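Local coordinates for rhamnonate dehydratase (PDB 3FXG), which probably dehydrates L-rhamnonate to its 2-keto-3-deoxy acid, as a magnesium-binding member of the enolase superfamily, at residues T57-N62 and D222-L227; W247-S252 and G274-S279. One frame throughout, in Å; residues are numbered along the deposited sequence.

Interaction 1 (T57-N62 and D222-L227); sequences TSWGIN and DCYMSL. With MG (magnesium ion), chain I.
Across the mouth of the enolase-superfamily barrel, Trp59 and Ile61 of the N-terminal capping domain close on Tyr224, which stands in the loop leaving barrel strand 219-222. The contact is small, about 101 Å² in all, and made by carbon atoms against the rim and hydroxyl of the phenol. The tryptophan and tyrosine side chains approach from opposite directions and meet at their rims: Trp59 CH2 lies 3.8 Å from Tyr224 CE2, each ring presenting its edge to the other. Ile61 comes in obliquely, its CD1 end lying 3.4 Å from Tyr224 OH. With CG1 anti to the backbone N (chi1 -162°), the isoleucine chain extends to bring that methyl to the phenol. The methyl CE of selenomethionine Met225 lies over one face of the Tyr224 ring, toward its rim, and Arg56 makes a cation-pi contact with the ring. Phe122 of the second subunit also packs on Tyr224, while His96 of that subunit bonds to the carbonyl of Trp59, so the cap loop is held from across the subunit boundary as well.

At the start of the same loop, Asp222 ties it to the metal. Its OD2 binds magnesium at 2.2 Å, whereas OD1 accepts a hydrogen bond from the backbone N of Tyr224 at 2.9 Å, forming an Asx turn, and takes a further bond from water 1, itself a magnesium ligand. This grip fixes how the carboxylate is rotated toward the ion. A cap-domain loop folded over a metal-bearing strand end is the characteristic active-site layout of the mandelate racemase and muconate lactonizing enzyme group.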
ATOM      1  N   THR A  57      21.606 -38.337   3.783  1.00 17.59           N
ATOM      2  CA  THR A  57      22.760 -38.561   2.919  1.00 17.51           C
ATOM      3  C   THR A  57      22.298 -39.149   1.586  1.00 17.49           C
ATOM      4  O   THR A  57      22.966 -38.987   0.563  1.00 16.77           O
ATOM      5  CB  THR A  57      23.792 -39.524   3.562  1.00 20.50           C
ATOM      6  OG1 THR A  57      23.157 -40.761   3.905  1.00 21.02           O
ATOM      7  CG2 THR A  57      24.398 -38.896   4.814  1.00 20.35           C
ATOM      8  N   SER A  58      21.145 -39.815   1.595  1.00 15.00           N
ATOM      9  CA  SER A  58      20.613 -40.421   0.379  1.00 16.28           C
ATOM     10  C   SER A  58      20.506 -39.391  -0.744  1.00 16.17           C
ATOM     11  O   SER A  58      20.889 -39.671  -1.885  1.00 14.40           O
ATOM     12  CB  SER A  58      19.240 -41.048   0.644  1.00 15.81           C
ATOM     13  OG  SER A  58      18.269 -40.065   0.959  1.00 17.68           O
ATOM     14  N   TRP A  59      19.999 -38.202  -0.424  1.00 14.68           N
ATOM     15  CA  TRP A  59      19.874 -37.159  -1.436  1.00 15.76           C
ATOM     16  C   TRP A  59      21.102 -36.255  -1.541  1.00 16.44           C
ATOM     17  O   TRP A  59      21.133 -35.334  -2.359  1.00 16.43           O
ATOM     18  CB  TRP A  59      18.599 -36.319  -1.232  1.00 15.41           C
ATOM     19  CG  TRP A  59      18.370 -35.775   0.146  1.00 14.13           C
ATOM     20  CD1 TRP A  59      17.617 -36.341   1.136  1.00 14.98           C
ATOM     21  CD2 TRP A  59      18.849 -34.529   0.668  1.00 13.89           C
ATOM     22  NE1 TRP A  59      17.591 -35.521   2.239  1.00 14.04           N
ATOM     23  CE2 TRP A  59      18.339 -34.403   1.982  1.00 14.27           C
ATOM     24  CE3 TRP A  59      19.657 -33.506   0.156  1.00 14.89           C
ATOM     25  CZ2 TRP A  59      18.613 -33.294   2.791  1.00 12.30           C
ATOM     26  CZ3 TRP A  59      19.930 -32.397   0.964  1.00 12.09           C
ATOM     27  CH2 TRP A  59      19.408 -32.304   2.267  1.00 13.73           C
ATOM     28  N   GLY A  60      22.107 -36.511  -0.706  1.00 15.99           N
ATOM     29  CA  GLY A  60      23.347 -35.753  -0.785  1.00 16.04           C
ATOM     30  C   GLY A  60      23.690 -34.635   0.182  1.00 16.41           C
ATOM     31  O   GLY A  60      24.535 -33.803  -0.138  1.00 17.51           O
ATOM     32  N   ILE A  61      23.085 -34.604   1.364  1.00 16.67           N
ATOM     33  CA  ILE A  61      23.395 -33.532   2.306  1.00 16.10           C
ATOM     34  C   ILE A  61      24.886 -33.496   2.671  1.00 16.29           C
ATOM     35  O   ILE A  61      25.407 -32.468   3.107  1.00 14.10           O
ATOM     36  CB  ILE A  61      22.563 -33.669   3.603  1.00 17.66           C
ATOM     37  CG1 ILE A  61      22.557 -32.337   4.358  1.00 17.66           C
ATOM     38  CG2 ILE A  61      23.150 -34.773   4.489  1.00 18.92           C
ATOM     39  CD1 ILE A  61      21.586 -32.295   5.529  1.00 17.40           C
ATOM     40  N   ASN A  62      25.571 -34.615   2.467  1.00 15.88           N
ATOM     41  CA  ASN A  62      26.989 -34.727   2.800  1.00 17.57           C
ATOM     42  C   ASN A  62      27.890 -34.780   1.566  1.00 17.44           C
ATOM     43  O   ASN A  62      29.067 -35.128   1.663  1.00 18.80           O
ATOM     44  CB  ASN A  62      27.204 -35.997   3.626  1.00 18.27           C
ATOM     45  CG  ASN A  62      26.886 -37.258   2.838  1.00 20.10           C
ATOM     46  OD1 ASN A  62      26.022 -37.251   1.954  1.00 19.70           O
ATOM     47  ND2 ASN A  62      27.573 -38.349   3.158  1.00 20.31           N
ATOM     48  N   ASP A 222      12.683 -27.138  14.484  1.00 14.59           N
ATOM     49  CA  ASP A 222      13.407 -26.889  13.240  1.00 16.64           C
ATOM     50  C   ASP A 222      12.709 -27.638  12.115  1.00 15.67           C
ATOM     51  O   ASP A 222      12.474 -28.842  12.219  1.00 15.69           O
ATOM     52  CB  ASP A 222      14.853 -27.361  13.359  1.00 17.19           C
ATOM     53  CG  ASP A 222      15.722 -26.862  12.221  1.00 19.21           C
ATOM     54  OD1 ASP A 222      15.452 -27.218  11.056  1.00 17.57           O
ATOM     55  OD2 ASP A 222      16.677 -26.108  12.496  1.00 21.46           O
ATOM     56  N   CYS A 223      12.387 -26.927  11.038  1.00 14.28           N
ATOM     57  CA  CYS A 223      11.682 -27.529   9.912  1.00 14.33           C
ATOM     58  C   CYS A 223      12.515 -27.706   8.639  1.00 14.39           C
ATOM     59  O   CYS A 223      12.001 -28.149   7.610  1.00 15.12           O
ATOM     60  CB  CYS A 223      10.419 -26.715   9.614  1.00 14.10           C
ATOM     61  SG  CYS A 223       9.281 -26.582  11.035  1.00 14.24           S
ATOM     62  N   TYR A 224      13.798 -27.368   8.721  1.00 12.83           N
ATOM     63  CA  TYR A 224      14.740 -27.500   7.607  1.00 13.44           C
ATOM     64  C   TYR A 224      14.151 -27.204   6.215  1.00 12.06           C
ATOM     65  O   TYR A 224      14.145 -28.072   5.338  1.00 11.47           O
ATOM     66  CB  TYR A 224      15.357 -28.912   7.631  1.00 13.59           C
ATOM     67  CG  TYR A 224      16.628 -29.066   6.814  1.00 15.56           C
ATOM     68  CD1 TYR A 224      17.785 -28.353   7.142  1.00 15.81           C
ATOM     69  CD2 TYR A 224      16.668 -29.907   5.703  1.00 14.74           C
ATOM     70  CE1 TYR A 224      18.955 -28.475   6.376  1.00 16.80           C
ATOM     71  CE2 TYR A 224      17.828 -30.035   4.931  1.00 15.20           C
ATOM     72  CZ  TYR A 224      18.964 -29.315   5.272  1.00 16.84           C
ATOM     73  OH  TYR A 224      20.097 -29.418   4.493  1.00 14.97           O
HETATM   74  N   MSE A 225      13.677 -25.971   6.029  1.00 12.30           N
HETATM   75  CA  MSE A 225      13.091 -25.488   4.771  1.00 13.69           C
HETATM   76  C   MSE A 225      12.205 -26.501   4.032  1.00 13.49           C
HETATM   77  O   MSE A 225      12.105 -26.478   2.805  1.00 14.13           O
HETATM   78  CB  MSE A 225      14.214 -24.978   3.839  1.00 18.60           C
HETATM   79  CG  MSE A 225      15.283 -26.001   3.448  1.00 22.63           C
HETATM   80 SE   MSE A 225      16.906 -25.255   2.593  1.00 31.64          SE
HETATM   81  CE  MSE A 225      18.138 -26.654   3.105  1.00 24.91           C
ATOM     82  N   SER A 226      11.503 -27.341   4.787  1.00 12.48           N
ATOM     83  CA  SER A 226      10.694 -28.396   4.183  1.00 13.78           C
ATOM     84  C   SER A 226       9.181 -28.238   4.080  1.00 13.31           C
ATOM     85  O   SER A 226       8.526 -29.089   3.480  1.00 12.91           O
ATOM     86  CB  SER A 226      10.969 -29.709   4.912  1.00 14.36           C
ATOM     87  OG  SER A 226      10.394 -29.676   6.211  1.00 15.43           O
ATOM     88  N   LEU A 227       8.610 -27.186   4.656  1.00 11.71           N
ATOM     89  CA  LEU A 227       7.160 -27.039   4.602  1.00 11.52           C
ATOM     90  C   LEU A 227       6.701 -26.019   3.568  1.00 11.57           C
ATOM     91  O   LEU A 227       7.447 -25.645   2.659  1.00 12.39           O
ATOM     92  CB  LEU A 227       6.618 -26.649   5.986  1.00  9.33           C
ATOM     93  CG  LEU A 227       7.199 -27.431   7.170  1.00 11.46           C
ATOM     94  CD1 LEU A 227       6.547 -26.952   8.461  1.00 10.57           C
ATOM     95  CD2 LEU A 227       6.974 -28.932   6.971  1.00  9.89           C
TER
HETATM   96 MG    MG I 501      18.082 -24.662  11.550  1.00 20.55          MG
HETATM   97  O   HOH W   1      17.044 -25.479   9.684  1.00 22.76           O
HETATM   98  O   HOH W   2      19.837 -25.292  13.186  1.00 18.76           O

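Interaction 2 (W247-S252 and G274-S279); sequences WEECLS and GEHEYS. With MG (magnesium ion), chain I.
The carboxylate of Glu249 lies nearly in the plane of the His276 ring, 14° between the two, although the side chains themselves cross at about a right angle. His276 ND1 donates to Glu249 OE1 over 2.5 Å, nearly straight at 168° and aimed at the syn lone pair. The first torsion of His276 sets the ring beside its own backbone N, and the second brings the ND1 edge round to the glutamate. Water 3 also donates to OE1 and accepts a hydrogen bond from the backbone N of His276, bridging the carboxylate to the turn 274-277. The other oxygen, Glu249 OE2, receives a bond from water 1 at 2.7 Å and lies 3.4 Å from Glu275 CD.

Glu275 crosses Glu249 at about a right angle, with their carboxylate planes 53° apart. It meets Glu248 just as steeply, and OE2 of each binds the same magnesium ion at 2.2 Å. Those two oxygens stand 3.4 Å apart with the metal joining them, while Glu248 OE1 is held by a salt bridge from Lys185 and bonds from Gln296 and Trp246. Magnesium and Lys185 probably offset the gathered negative charge of the three carboxylates. Glu249, reaching the ion through water 1, acts as a second-shell group, and its short bond to ND1 fixes how the imidazole is turned.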
ATOM      1  N   TRP A 247       9.255 -21.404  15.533  1.00  9.79           N
ATOM      2  CA  TRP A 247       9.290 -22.352  14.429  1.00 10.77           C
ATOM      3  C   TRP A 247      10.368 -21.879  13.467  1.00 12.29           C
ATOM      4  O   TRP A 247      10.306 -20.755  12.955  1.00 12.69           O
ATOM      5  CB  TRP A 247       7.924 -22.397  13.746  1.00 11.50           C
ATOM      6  CG  TRP A 247       6.849 -22.923  14.649  1.00 12.04           C
ATOM      7  CD1 TRP A 247       6.167 -22.231  15.608  1.00 12.12           C
ATOM      8  CD2 TRP A 247       6.362 -24.268  14.702  1.00 13.31           C
ATOM      9  NE1 TRP A 247       5.283 -23.063  16.254  1.00 15.01           N
ATOM     10  CE2 TRP A 247       5.382 -24.319  15.716  1.00 14.21           C
ATOM     11  CE3 TRP A 247       6.658 -25.437  13.986  1.00 16.44           C
ATOM     12  CZ2 TRP A 247       4.695 -25.496  16.036  1.00 17.67           C
ATOM     13  CZ3 TRP A 247       5.971 -26.609  14.304  1.00 17.09           C
ATOM     14  CH2 TRP A 247       5.003 -26.625  15.320  1.00 15.96           C
ATOM     15  N   GLU A 248      11.345 -22.747  13.221  1.00 12.14           N
ATOM     16  CA  GLU A 248      12.493 -22.419  12.381  1.00 12.89           C
ATOM     17  C   GLU A 248      12.513 -22.947  10.949  1.00 12.80           C
ATOM     18  O   GLU A 248      12.223 -24.115  10.690  1.00 12.09           O
ATOM     19  CB  GLU A 248      13.766 -22.868  13.105  1.00 12.71           C
ATOM     20  CG  GLU A 248      15.060 -22.431  12.448  1.00 15.86           C
ATOM     21  CD  GLU A 248      16.252 -22.610  13.369  1.00 15.64           C
ATOM     22  OE1 GLU A 248      16.121 -22.298  14.572  1.00 14.72           O
ATOM     23  OE2 GLU A 248      17.318 -23.051  12.893  1.00 16.80           O
ATOM     24  N   GLU A 249      12.889 -22.059  10.030  1.00 13.31           N
ATOM     25  CA  GLU A 249      12.993 -22.357   8.603  1.00 12.56           C
ATOM     26  C   GLU A 249      11.853 -23.215   8.064  1.00 11.78           C
ATOM     27  O   GLU A 249      12.084 -24.246   7.431  1.00 13.39           O
ATOM     28  CB  GLU A 249      14.342 -23.027   8.301  1.00 14.01           C
ATOM     29  CG  GLU A 249      14.890 -22.662   6.919  1.00 17.07           C
ATOM     30  CD  GLU A 249      16.273 -23.236   6.630  1.00 20.90           C
ATOM     31  OE1 GLU A 249      16.886 -22.800   5.631  1.00 20.14           O
ATOM     32  OE2 GLU A 249      16.743 -24.120   7.383  1.00 21.36           O
ATOM     33  N   CYS A 250      10.621 -22.781   8.313  1.00 11.62           N
ATOM     34  CA  CYS A 250       9.443 -23.503   7.846  1.00 11.34           C
ATOM     35  C   CYS A 250       9.353 -23.538   6.328  1.00 12.23           C
ATOM     36  O   CYS A 250       8.936 -24.539   5.749  1.00 11.37           O
ATOM     37  CB  CYS A 250       8.168 -22.854   8.381  1.00 11.90           C
ATOM     38  SG  CYS A 250       7.998 -22.911  10.165  1.00 15.22           S
ATOM     39  N   LEU A 251       9.748 -22.443   5.688  1.00 11.57           N
ATOM     40  CA  LEU A 251       9.674 -22.346   4.236  1.00 11.22           C
ATOM     41  C   LEU A 251      11.006 -22.461   3.513  1.00 12.32           C
ATOM     42  O   LEU A 251      12.079 -22.358   4.113  1.00 12.98           O
ATOM     43  CB  LEU A 251       9.033 -21.013   3.841  1.00 11.77           C
ATOM     44  CG  LEU A 251       7.696 -20.656   4.498  1.00 11.64           C
ATOM     45  CD1 LEU A 251       7.242 -19.277   4.009  1.00 10.39           C
ATOM     46  CD2 LEU A 251       6.657 -21.712   4.162  1.00  8.28           C
ATOM     47  N   SER A 252      10.920 -22.686   2.207  1.00 11.46           N
ATOM     48  CA  SER A 252      12.102 -22.749   1.365  1.00 10.59           C
ATOM     49  C   SER A 252      12.719 -21.353   1.409  1.00 10.93           C
ATOM     50  O   SER A 252      12.001 -20.363   1.544  1.00 10.46           O
ATOM     51  CB  SER A 252      11.699 -23.066  -0.078  1.00 10.37           C
ATOM     52  OG  SER A 252      12.722 -22.684  -0.979  1.00 11.67           O
ATOM     53  N   GLY A 274      16.969 -18.213   7.834  1.00 11.67           N
ATOM     54  CA  GLY A 274      18.179 -17.535   7.408  1.00 11.51           C
ATOM     55  C   GLY A 274      19.463 -18.327   7.236  1.00 12.33           C
ATOM     56  O   GLY A 274      20.397 -17.824   6.621  1.00 12.05           O
ATOM     57  N   GLU A 275      19.540 -19.550   7.753  1.00 12.42           N
ATOM     58  CA  GLU A 275      20.787 -20.291   7.611  1.00 13.33           C
ATOM     59  C   GLU A 275      21.141 -20.574   6.155  1.00 12.78           C
ATOM     60  O   GLU A 275      22.304 -20.807   5.833  1.00 12.45           O
ATOM     61  CB  GLU A 275      20.763 -21.584   8.435  1.00 15.37           C
ATOM     62  CG  GLU A 275      19.775 -22.644   8.005  1.00 20.26           C
ATOM     63  CD  GLU A 275      19.660 -23.748   9.046  1.00 24.67           C
ATOM     64  OE1 GLU A 275      19.871 -24.934   8.702  1.00 24.29           O
ATOM     65  OE2 GLU A 275      19.361 -23.418  10.217  1.00 25.51           O
ATOM     66  N   HIS A 276      20.150 -20.527   5.270  1.00 11.43           N
ATOM     67  CA  HIS A 276      20.425 -20.751   3.859  1.00 13.01           C
ATOM     68  C   HIS A 276      20.222 -19.500   3.005  1.00 11.44           C
ATOM     69  O   HIS A 276      19.840 -19.583   1.840  1.00 12.30           O
ATOM     70  CB  HIS A 276      19.592 -21.917   3.331  1.00 12.31           C
ATOM     71  CG  HIS A 276      19.918 -23.220   3.991  1.00 15.05           C
ATOM     72  ND1 HIS A 276      19.153 -23.752   5.006  1.00 15.54           N
ATOM     73  CD2 HIS A 276      20.963 -24.065   3.823  1.00 15.44           C
ATOM     74  CE1 HIS A 276      19.712 -24.872   5.435  1.00 17.28           C
ATOM     75  NE2 HIS A 276      20.811 -25.083   4.734  1.00 17.49           N
ATOM     76  N   GLU A 277      20.481 -18.340   3.604  1.00 11.87           N
ATOM     77  CA  GLU A 277      20.385 -17.057   2.910  1.00 10.20           C
ATOM     78  C   GLU A 277      21.812 -16.488   2.887  1.00 11.23           C
ATOM     79  O   GLU A 277      22.625 -16.828   3.746  1.00 10.92           O
ATOM     80  CB  GLU A 277      19.425 -16.118   3.644  1.00 11.18           C
ATOM     81  CG  GLU A 277      19.127 -14.824   2.902  1.00 11.98           C
ATOM     82  CD  GLU A 277      18.826 -15.050   1.426  1.00 14.17           C
ATOM     83  OE1 GLU A 277      19.782 -15.220   0.638  1.00 12.79           O
ATOM     84  OE2 GLU A 277      17.632 -15.070   1.059  1.00 14.53           O
ATOM     85  N   TYR A 278      22.113 -15.625   1.919  1.00 11.47           N
ATOM     86  CA  TYR A 278      23.468 -15.085   1.774  1.00 11.86           C
ATOM     87  C   TYR A 278      23.547 -13.593   1.450  1.00 11.91           C
ATOM     88  O   TYR A 278      22.644 -13.040   0.825  1.00 11.84           O
ATOM     89  CB  TYR A 278      24.197 -15.844   0.659  1.00 12.69           C
ATOM     90  CG  TYR A 278      23.966 -17.341   0.670  1.00 15.15           C
ATOM     91  CD1 TYR A 278      24.928 -18.214   1.174  1.00 14.12           C
ATOM     92  CD2 TYR A 278      22.768 -17.881   0.200  1.00 14.70           C
ATOM     93  CE1 TYR A 278      24.702 -19.592   1.208  1.00 15.68           C
ATOM     94  CE2 TYR A 278      22.531 -19.252   0.233  1.00 17.83           C
ATOM     95  CZ  TYR A 278      23.501 -20.101   0.738  1.00 17.48           C
ATOM     96  OH  TYR A 278      23.260 -21.454   0.771  1.00 20.27           O
ATOM     97  N   SER A 279      24.661 -12.978   1.856  1.00 11.30           N
ATOM     98  CA  SER A 279      24.972 -11.560   1.633  1.00 11.83           C
ATOM     99  C   SER A 279      24.052 -10.572   2.335  1.00 11.69           C
ATOM    100  O   SER A 279      22.951 -10.918   2.764  1.00 13.26           O
ATOM    101  CB  SER A 279      24.994 -11.231   0.133  1.00 12.89           C
ATOM    102  OG  SER A 279      23.708 -10.850  -0.332  1.00 15.06           O
TER
HETATM  103 MG    MG I 501      18.082 -24.662  11.550  1.00 20.55          MG
HETATM  104  O   HOH W   3      17.306 -20.017   5.376  1.00 14.63           O
HETATM  105  O   HOH W   1      17.044 -25.479   9.684  1.00 22.76           O
HETATM  106  O   HOH W   2      19.837 -25.292  13.186  1.00 18.76           O

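Interactions 1 and 2 lie with their centres 12 Å apart and share one magnesium ion: Asp222 from 222-227 joins Glu248 and Glu275, and waters 1 and 2 also bind it, five ligands in all, water 1 also linking Asp222 to Glu249. The strand ends and the loops that follow them are stitched by probable backbone bonds, Cys223 N to Glu248 O at 2.8 Å and Leu227 N to Cys250 O at 2.9 Å. Met225 CE, 3.3 Å from His276 CE1, carries the packing from the Tyr224 ring to the histidine. The three acidic ligands thus sit at or just beyond the C-terminal ends of three successive parallel strands, with loop 57-62 and the second subunit closing in around the site.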